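Local coordinates for protein FAD-dependent oxidoreductase (Actinomadura kijaniata, PDB 3M9V) that is a flavin-dependent oxidoreductase of the acyl-CoA dehydrogenase family, binds dTDP, and probably acts on a dTDP-linked sugar in the biosynthesis of D-kijanose, at residues L35-I38 with R39-A43; T55-A58 with L59-D62; G119-R122 with A123-A127; V200-R203 with D204-G207. All blocks are in the same frame, centred on the assembly; numbering follows the deposited sequence.

Interaction 1. Residues L35-I38 with R39-A43; sequences LPRI and RSTAA
Arg39 and Leu35 meet one turn apart at the start of helix 35-48, a helix of the acyl-CoA dehydrogenase N-terminal domain whose opening turns are held by i to i+4 backbone bonds. The one from Arg39 N to Leu35 O is 2.9 Å long and nearly straight at 170°. The Arg39 side chain bends at chi3 (50°) and runs back toward the beginning of the helix. Its guanidinium ends obliquely beside the backbone there, with NH1 3.9 Å from Pro36 CA and NH2 4.1 Å from Leu35 CB, a van der Waals approach. Next comes Ser40, whose N donates to Pro36 O over a rather bent path. Pro36 has no N-H to give, which costs nothing in the first turn of a helix, while its carbonyl serves as a normal acceptor. Thr41 N donates to Arg37 O at 3.0 Å. The Thr41 hydroxyl sits between its own N and carbonyl carbon (chi1 60°), where OG1 reaches a water, 2.7 Å away, that in turn donates to Ile38 O at 2.6 Å. That water links the threonine to the backbone one turn earlier. Ala42 adds a smaller touch, CB against Ile38 O. Around the helix, Arg37 reaches out to a salt bridge with Asp54, and both Arg37 and Ile38 lean on Thr55 of helix 53-61. Ile38 and Ala42 also pack on Asp95, and Ala42 and Ala43 rest against Arg375 of helix 372-379.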
loop_
_atom_site.group_PDB
_atom_site.type_symbol
_atom_site.label_atom_id
_atom_site.label_comp_id
_atom_site.label_asym_id
_atom_site.label_seq_id
_atom_site.Cartn_x
_atom_site.Cartn_y
_atom_site.Cartn_z
ATOM N N LEU A 35 14.561 -31.696 10.036
ATOM C CA LEU A 35 13.321 -31.033 9.639
ATOM C C LEU A 35 12.032 -31.786 9.965
ATOM O O LEU A 35 11.089 -31.197 10.502
ATOM C CB LEU A 35 13.365 -30.523 8.188
ATOM C CG LEU A 35 14.559 -29.613 7.913
ATOM C CD1 LEU A 35 14.604 -29.123 6.471
ATOM C CD2 LEU A 35 14.469 -28.426 8.849
ATOM N N PRO A 36 11.968 -33.092 9.648
ATOM C CA PRO A 36 10.696 -33.783 9.916
ATOM C C PRO A 36 10.254 -33.766 11.377
ATOM O O PRO A 36 9.069 -33.645 11.648
ATOM C CB PRO A 36 10.961 -35.232 9.459
ATOM C CG PRO A 36 12.154 -35.120 8.487
ATOM C CD PRO A 36 12.975 -33.961 9.009
ATOM N N ARG A 37 11.147 -33.865 12.353
ATOM C CA ARG A 37 10.695 -33.728 13.745
ATOM C C ARG A 37 10.232 -32.300 14.071
ATOM O O ARG A 37 9.231 -32.068 14.760
ATOM C CB ARG A 37 11.789 -34.111 14.748
ATOM C CG ARG A 37 11.381 -33.941 16.224
ATOM C CD ARG A 37 12.581 -33.928 17.186
ATOM N NE ARG A 37 13.105 -35.287 17.302
ATOM C CZ ARG A 37 12.685 -36.219 18.160
ATOM N NH1 ARG A 37 13.218 -37.433 18.093
ATOM N NH2 ARG A 37 11.746 -35.979 19.065
ATOM N N ILE A 38 10.988 -31.333 13.562
ATOM C CA ILE A 38 10.660 -29.926 13.767
ATOM C C ILE A 38 9.261 -29.578 13.265
ATOM O O ILE A 38 8.453 -29.002 13.998
ATOM C CB ILE A 38 11.754 -29.012 13.181
ATOM C CG1 ILE A 38 13.033 -29.245 13.996
ATOM C CG2 ILE A 38 11.272 -27.555 13.154
ATOM C CD1 ILE A 38 14.315 -28.650 13.388
ATOM N N ARG A 39 8.933 -30.012 12.054
ATOM C CA ARG A 39 7.601 -29.769 11.519
ATOM C C ARG A 39 6.527 -30.513 12.296
ATOM O O ARG A 39 5.412 -30.032 12.503
ATOM C CB ARG A 39 7.557 -30.245 10.065
ATOM C CG ARG A 39 6.543 -29.519 9.219
ATOM C CD ARG A 39 6.870 -29.690 7.742
ATOM N NE ARG A 39 7.100 -31.092 7.405
ATOM C CZ ARG A 39 8.297 -31.610 7.145
ATOM N NH1 ARG A 39 8.411 -32.905 6.858
ATOM N NH2 ARG A 39 9.375 -30.835 7.162
ATOM N N SER A 40 6.865 -31.711 12.752
ATOM C CA SER A 40 5.872 -32.605 13.329
ATOM C C SER A 40 5.407 -32.082 14.677
ATOM O O SER A 40 4.231 -32.179 15.008
ATOM C CB SER A 40 6.458 -34.007 13.530
ATOM O OG SER A 40 6.507 -34.670 12.285
ATOM N N THR A 41 6.338 -31.554 15.473
ATOM C CA THR A 41 5.932 -31.145 16.817
ATOM C C THR A 41 5.550 -29.668 16.944
ATOM O O THR A 41 5.199 -29.219 18.040
ATOM C CB THR A 41 6.995 -31.489 17.900
ATOM O OG1 THR A 41 8.200 -30.795 17.560
ATOM C CG2 THR A 41 7.312 -33.001 17.899
ATOM N N ALA A 42 5.616 -28.925 15.842
ATOM C CA ALA A 42 5.434 -27.465 15.897
ATOM C C ALA A 42 4.085 -27.056 16.478
ATOM O O ALA A 42 4.030 -26.186 17.358
ATOM C CB ALA A 42 5.656 -26.784 14.537
ATOM N N ALA A 43 3.007 -27.700 16.032
ATOM C CA ALA A 43 1.660 -27.279 16.441
ATOM C C ALA A 43 1.452 -27.473 17.937
ATOM O O ALA A 43 0.822 -26.653 18.600
ATOM C CB ALA A 43 0.519 -28.023 15.662
HETATM O O HOH W 1 8.659 -28.309 16.504
#

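Interaction 2. Residues T55-A58 with L59-D62; sequences TFDA and LRKD
Helix 53-61, a short helix of the acyl-CoA dehydrogenase N-terminal domain, is gripped here by i to i+3 and i to i+4 contacts along its last two turns. The Asp57 and Arg60 side chains run alongside each other off the same flank of the helix and form a salt bridge: Arg60 NH1 comes to 2.9 Å from Asp57 OD1. The carboxylate oxygen is at the guanidinium edge, but the two planes are 71° apart and the N-H points poorly, 119° at the hydrogen, so as a hydrogen bond it is weak. The arginine gets there by a bend at chi3 (45°), its CG passing 3.0 Å from Phe56 O. On the inner side, Leu59 CD1 sits over one face of the Phe56 ring, offset toward the rim, and 4.0 Å from Thr55 CG2. Phe56 also meets the Phe51 ring. Arg60 NH2 donates to Gly137 O; with an alanine in place of this arginine, the Asp57 carboxylate would probably lose its charged mate and Gly137 O this donor. Asp62 N closes the last turn on Ala58 O at 3.1 Å, while its carboxylate turns to His34. With its direction so poor, the Asp57-Arg60 pair probably owes more to charge attraction than to hydrogen bonding.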
loop_
_atom_site.group_PDB
_atom_site.type_symbol
_atom_site.label_atom_id
_atom_site.label_comp_id
_atom_site.label_asym_id
_atom_site.label_seq_id
_atom_site.Cartn_x
_atom_site.Cartn_y
_atom_site.Cartn_z
ATOM N N THR A 55 14.193 -31.279 20.279
ATOM C CA THR A 55 14.841 -30.897 19.025
ATOM C C THR A 55 16.254 -30.433 19.337
ATOM O O THR A 55 17.206 -30.726 18.601
ATOM C CB THR A 55 14.071 -29.703 18.418
ATOM O OG1 THR A 55 12.803 -30.209 17.987
ATOM C CG2 THR A 55 14.867 -29.108 17.268
ATOM N N PHE A 56 16.381 -29.653 20.408
ATOM C CA PHE A 56 17.697 -29.114 20.750
ATOM C C PHE A 56 18.637 -30.181 21.275
ATOM O O PHE A 56 19.834 -30.163 20.965
ATOM C CB PHE A 56 17.607 -27.883 21.656
ATOM C CG PHE A 56 17.276 -26.670 20.835
ATOM C CD1 PHE A 56 18.290 -25.847 20.341
ATOM C CD2 PHE A 56 15.954 -26.429 20.469
ATOM C CE1 PHE A 56 17.966 -24.769 19.495
ATOM C CE2 PHE A 56 15.638 -25.361 19.618
ATOM C CZ PHE A 56 16.648 -24.531 19.138
ATOM N N ASP A 57 18.087 -31.162 21.989
ATOM C CA ASP A 57 18.963 -32.288 22.331
ATOM C C ASP A 57 19.520 -32.944 21.070
ATOM O O ASP A 57 20.714 -33.217 20.995
ATOM C CB ASP A 57 18.299 -33.331 23.236
ATOM C CG ASP A 57 18.085 -32.832 24.650
ATOM O OD1 ASP A 57 18.757 -31.885 25.114
ATOM O OD2 ASP A 57 17.184 -33.376 25.318
ATOM N N ALA A 58 18.693 -33.192 20.058
ATOM C CA ALA A 58 19.231 -33.781 18.830
ATOM C C ALA A 58 20.267 -32.915 18.104
ATOM O O ALA A 58 21.235 -33.439 17.540
ATOM C CB ALA A 58 18.086 -34.183 17.882
ATOM N N LEU A 59 20.092 -31.594 18.091
ATOM C CA LEU A 59 21.036 -30.757 17.348
ATOM C C LEU A 59 22.379 -30.727 18.067
ATOM O O LEU A 59 23.435 -30.694 17.428
ATOM C CB LEU A 59 20.513 -29.325 17.185
ATOM C CG LEU A 59 19.198 -29.155 16.403
ATOM C CD1 LEU A 59 18.564 -27.766 16.545
ATOM C CD2 LEU A 59 19.357 -29.520 14.921
ATOM N N ARG A 60 22.315 -30.711 19.399
ATOM C CA ARG A 60 23.505 -30.753 20.249
ATOM C C ARG A 60 24.354 -31.987 19.965
ATOM O O ARG A 60 25.535 -31.854 19.663
ATOM C CB ARG A 60 23.161 -30.707 21.742
ATOM C CG ARG A 60 22.507 -29.394 22.159
ATOM C CD ARG A 60 21.969 -29.413 23.585
ATOM N NE ARG A 60 22.941 -30.000 24.501
ATOM C CZ ARG A 60 22.759 -31.133 25.174
ATOM N NH1 ARG A 60 21.624 -31.815 25.086
ATOM N NH2 ARG A 60 23.727 -31.585 25.960
ATOM N N LYS A 61 23.754 -33.171 20.030
ATOM C CA LYS A 61 24.555 -34.378 19.912
ATOM C C LYS A 61 24.998 -34.570 18.466
ATOM O O LYS A 61 26.012 -35.223 18.216
ATOM C CB LYS A 61 23.852 -35.600 20.506
ATOM C CG LYS A 61 22.445 -35.837 19.981
ATOM C CD LYS A 61 21.943 -37.245 20.307
ATOM C CE LYS A 61 22.479 -38.262 19.293
ATOM N NZ LYS A 61 23.813 -38.832 19.658
ATOM N N ASP A 62 24.287 -33.962 17.517
ATOM C CA ASP A 62 24.646 -34.048 16.105
ATOM C C ASP A 62 25.715 -33.019 15.763
ATOM O O ASP A 62 26.103 -32.875 14.603
ATOM C CB ASP A 62 23.394 -33.689 15.302
ATOM C CG ASP A 62 23.275 -34.476 14.028
ATOM O OD1 ASP A 62 23.704 -35.649 14.073
ATOM O OD2 ASP A 62 22.779 -33.928 13.019
#

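Interaction 3. Residues G119-R122 with A123-A127; sequences GDER and ARTLA
This is a helix N-cap: Asp120 precedes helix 121-136, just after helix 96-118 ends, in the N-terminal domain. With chi1 at 69° the Asp120 carboxylate curls back over its own backbone, bringing OD1 round to accept from Ala123 N at 3.0 Å and 170°. Asp120 O then takes Arg124 N at 2.9 Å, almost along the carbonyl axis. Arg124 bends at chi3 (-54°) and doubles back toward the residues before the helix, laying one guanidinium face against Glu121 CA, with NH1 3.5 Å from Glu121 CB. At the guanidinium edge NH2 donates to Gly119 O; the modelled separation of 2.4 Å is too short to be trusted in detail. The same caution holds for Thr125 OG1 and Glu121 O, although Thr125 N reaches that oxygen at a normal 3.0 Å, from above the carbonyl plane. Ala123 CB packs on Gly119 CA, and across the helix pair on Glu115, one of the residues that bind dTDP. The capping carboxylate satisfies an N-H that the first turn of the helix would otherwise lack a backbone acceptor for, and its negative charge probably interacts favourably with the helix dipole.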
loop_
_atom_site.group_PDB
_atom_site.type_symbol
_atom_site.label_atom_id
_atom_site.label_comp_id
_atom_site.label_asym_id
_atom_site.label_seq_id
_atom_site.Cartn_x
_atom_site.Cartn_y
_atom_site.Cartn_z
ATOM N N GLY A 119 40.512 -10.668 20.291
ATOM C CA GLY A 119 40.387 -10.142 21.643
ATOM C C GLY A 119 41.749 -10.207 22.318
ATOM O O GLY A 119 42.682 -10.822 21.795
ATOM N N ASP A 120 41.861 -9.564 23.477
ATOM C CA ASP A 120 43.039 -9.726 24.323
ATOM C C ASP A 120 42.901 -11.084 25.005
ATOM O O ASP A 120 41.958 -11.831 24.733
ATOM C CB ASP A 120 43.064 -8.627 25.385
ATOM C CG ASP A 120 41.947 -8.796 26.396
ATOM O OD1 ASP A 120 41.235 -9.824 26.348
ATOM O OD2 ASP A 120 41.776 -7.901 27.248
ATOM N N GLU A 121 43.831 -11.402 25.895
ATOM C CA GLU A 121 44.046 -12.809 26.187
ATOM C C GLU A 121 42.891 -13.315 27.045
ATOM O O GLU A 121 42.541 -14.503 27.010
ATOM C CB GLU A 121 45.397 -13.050 26.857
ATOM C CG GLU A 121 45.674 -14.541 27.032
ATOM C CD GLU A 121 46.812 -14.833 27.995
ATOM O OE1 GLU A 121 47.380 -13.876 28.564
ATOM O OE2 GLU A 121 47.151 -16.020 28.193
ATOM N N ARG A 122 42.304 -12.378 27.787
ATOM C CA ARG A 122 41.159 -12.691 28.633
ATOM C C ARG A 122 39.979 -13.142 27.754
ATOM O O ARG A 122 39.445 -14.237 27.940
ATOM C CB ARG A 122 40.796 -11.502 29.532
ATOM C CG ARG A 122 39.970 -11.905 30.751
ATOM C CD ARG A 122 38.864 -10.907 31.100
ATOM N NE ARG A 122 39.230 -9.981 32.169
ATOM C CZ ARG A 122 40.136 -10.227 33.113
ATOM N NH1 ARG A 122 40.774 -11.392 33.155
ATOM N NH2 ARG A 122 40.398 -9.304 34.030
ATOM N N ALA A 123 39.608 -12.305 26.787
ATOM C CA ALA A 123 38.539 -12.605 25.828
ATOM C C ALA A 123 38.807 -13.889 25.039
ATOM O O ALA A 123 37.941 -14.779 24.973
ATOM C CB ALA A 123 38.341 -11.434 24.886
ATOM N N ARG A 124 40.001 -13.983 24.455
ATOM C CA ARG A 124 40.334 -15.142 23.640
ATOM C C ARG A 124 40.223 -16.466 24.378
ATOM O O ARG A 124 39.731 -17.447 23.815
ATOM C CB ARG A 124 41.741 -15.042 23.057
ATOM C CG ARG A 124 41.928 -13.982 21.981
ATOM C CD ARG A 124 43.240 -14.235 21.242
ATOM N NE ARG A 124 44.360 -14.323 22.180
ATOM C CZ ARG A 124 45.056 -13.272 22.621
ATOM N NH1 ARG A 124 46.061 -13.438 23.470
ATOM N NH2 ARG A 124 44.756 -12.047 22.211
ATOM N N THR A 125 40.719 -16.500 25.615
ATOM C CA THR A 125 40.738 -17.707 26.449
ATOM C C THR A 125 39.298 -18.115 26.755
ATOM O O THR A 125 38.924 -19.288 26.631
ATOM C CB THR A 125 41.378 -17.419 27.837
ATOM O OG1 THR A 125 42.671 -16.836 27.669
ATOM C CG2 THR A 125 41.525 -18.688 28.645
ATOM N N LEU A 126 38.507 -17.127 27.173
ATOM C CA LEU A 126 37.125 -17.366 27.546
ATOM C C LEU A 126 36.302 -17.783 26.325
ATOM O O LEU A 126 35.608 -18.794 26.363
ATOM C CB LEU A 126 36.565 -16.117 28.233
ATOM C CG LEU A 126 35.049 -16.142 28.414
ATOM C CD1 LEU A 126 34.697 -17.253 29.399
ATOM C CD2 LEU A 126 34.566 -14.797 28.948
ATOM N N ALA A 127 36.395 -17.010 25.245
ATOM C CA ALA A 127 35.765 -17.336 23.967
ATOM C C ALA A 127 36.108 -18.751 23.527
ATOM O O ALA A 127 35.218 -19.521 23.126
ATOM C CB ALA A 127 36.216 -16.356 22.892
#

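Interaction 4. Residues V200-R203 with D204-G207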
loop_
_atom_site.group_PDB
_atom_site.type_symbol
_atom_site.label_atom_id
_atom_site.label_comp_id
_atom_site.label_asym_id
_atom_site.label_seq_id
_atom_site.Cartn_x
_atom_site.Cartn_y
_atom_site.Cartn_z
ATOM N N VAL A 200 29.752 -13.316 31.676
ATOM C CA VAL A 200 29.120 -14.560 31.256
ATOM C C VAL A 200 28.703 -15.311 32.522
ATOM O O VAL A 200 29.580 -15.663 33.314
ATOM C CB VAL A 200 30.113 -15.418 30.432
ATOM C CG1 VAL A 200 29.522 -16.784 30.138
ATOM C CG2 VAL A 200 30.487 -14.724 29.128
ATOM N N VAL A 201 27.407 -15.552 32.711
ATOM C CA VAL A 201 26.879 -16.324 33.831
ATOM C C VAL A 201 26.491 -17.734 33.390
ATOM O O VAL A 201 25.986 -17.925 32.286
ATOM C CB VAL A 201 25.820 -15.509 34.627
ATOM C CG1 VAL A 201 24.919 -14.686 33.746
ATOM C CG2 VAL A 201 25.046 -16.293 35.698
ATOM N N THR A 202 26.788 -18.748 34.199
ATOM C CA THR A 202 26.422 -20.107 33.829
ATOM C C THR A 202 25.195 -20.472 34.644
ATOM O O THR A 202 24.836 -19.827 35.629
ATOM C CB THR A 202 27.498 -21.142 34.181
ATOM O OG1 THR A 202 27.630 -21.122 35.609
ATOM C CG2 THR A 202 28.843 -20.835 33.512
ATOM N N ARG A 203 24.523 -21.528 34.202
ATOM C CA ARG A 203 23.203 -21.771 34.753
ATOM C C ARG A 203 23.242 -22.127 36.239
ATOM O O ARG A 203 22.298 -21.860 36.977
ATOM C CB ARG A 203 22.535 -22.907 33.974
ATOM C CG ARG A 203 21.045 -22.920 34.223
ATOM C CD ARG A 203 20.373 -24.053 33.460
ATOM N NE ARG A 203 18.928 -23.868 33.574
ATOM C CZ ARG A 203 18.128 -23.436 32.604
ATOM N NH1 ARG A 203 16.834 -23.319 32.868
ATOM N NH2 ARG A 203 18.602 -23.127 31.399
ATOM N N ASP A 204 24.319 -22.751 36.698
ATOM C CA ASP A 204 24.361 -23.161 38.096
ATOM C C ASP A 204 24.952 -22.076 39.000
ATOM O O ASP A 204 25.349 -22.389 40.116
ATOM C CB ASP A 204 25.232 -24.419 38.213
ATOM C CG ASP A 204 26.604 -24.215 37.583
ATOM O OD1 ASP A 204 26.960 -24.969 36.649
ATOM O OD2 ASP A 204 27.335 -23.279 37.982
ATOM N N THR A 205 25.061 -20.826 38.565
ATOM C CA THR A 205 25.552 -19.761 39.443
ATOM C C THR A 205 24.516 -19.394 40.493
ATOM O O THR A 205 23.333 -19.274 40.197
ATOM C CB THR A 205 25.839 -18.504 38.598
ATOM O OG1 THR A 205 26.827 -18.837 37.615
ATOM C CG2 THR A 205 26.283 -17.301 39.429
ATOM N N PRO A 206 24.944 -19.185 41.748
ATOM C CA PRO A 206 23.988 -18.880 42.813
ATOM C C PRO A 206 23.300 -17.535 42.550
ATOM O O PRO A 206 23.951 -16.610 42.054
ATOM C CB PRO A 206 24.879 -18.736 44.060
ATOM C CG PRO A 206 26.202 -19.314 43.685
ATOM C CD PRO A 206 26.343 -19.180 42.206
ATOM N N GLY A 207 22.035 -17.375 42.917
ATOM C CA GLY A 207 21.365 -16.114 42.605
ATOM C C GLY A 207 20.748 -15.993 41.214
ATOM O O GLY A 207 20.049 -15.020 40.921
#
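Thr205 folds back on Thr202 across a type I beta turn, Thr202 to Thr205, at the end of strand 196-202 in the beta-sheet middle domain of the acyl-CoA dehydrogenase fold. The tight part lies round Thr202 O, which accepts two bonds from one residue: Thr205 N at 3.1 Å and Thr205 OG1 at 3.0 Å, both from the same face of the carbonyl plane. The hydroxyl gets there by lying beside its own N and anti to the carbonyl carbon (chi1 -60°). On the inner side Thr205 CB packs 3.7 Å from Val201 CG2, their side chains crossing at about a right angle. Val201 is buried among Phe181, Ile183 and Phe229 of the neighbouring strands, and Thr205 also touches Cys232. A valine in place of Thr205 would probably cost Thr202 O its hydroxyl donor, leaving the backbone N-H alone to hold the turn from this residue. Arg203 belongs to the held part as well: its chain, extended as far as NE, gives NH2 to Gly178 O and Ala175 O, fastening the turn to the loop before strand 180-187. The solvent side is looser. There Asp204, exposed at the corner, is held to the turn by a slighter link, a weak hydrogen bond from Thr202 OG1 to Asp204 OD2 at 3.2 Å.

Overall arrangement
From the N terminus the four contacts come strictly in series: none nests within or crosses another, and each is local, lying within one or two turns of a helix or within a beta turn, so none closes a long loop. Interactions 1 and 2 lie on the consecutive helices 35-48 and 53-61, which touch where Ile38 CG1 meets Thr55 CG2 at 3.8 Å. Interaction 3 starts helix 121-136, farther along the same domain, its centre about 27 Å from that of interaction 2 and close to the dTDP site. Interaction 4 turns the chain out of a strand of the middle domain. Leu126 CD2 packs against Val200 CG2 at 4.1 Å, a point where the helical N-terminal domain meets the beta-sheet middle domain.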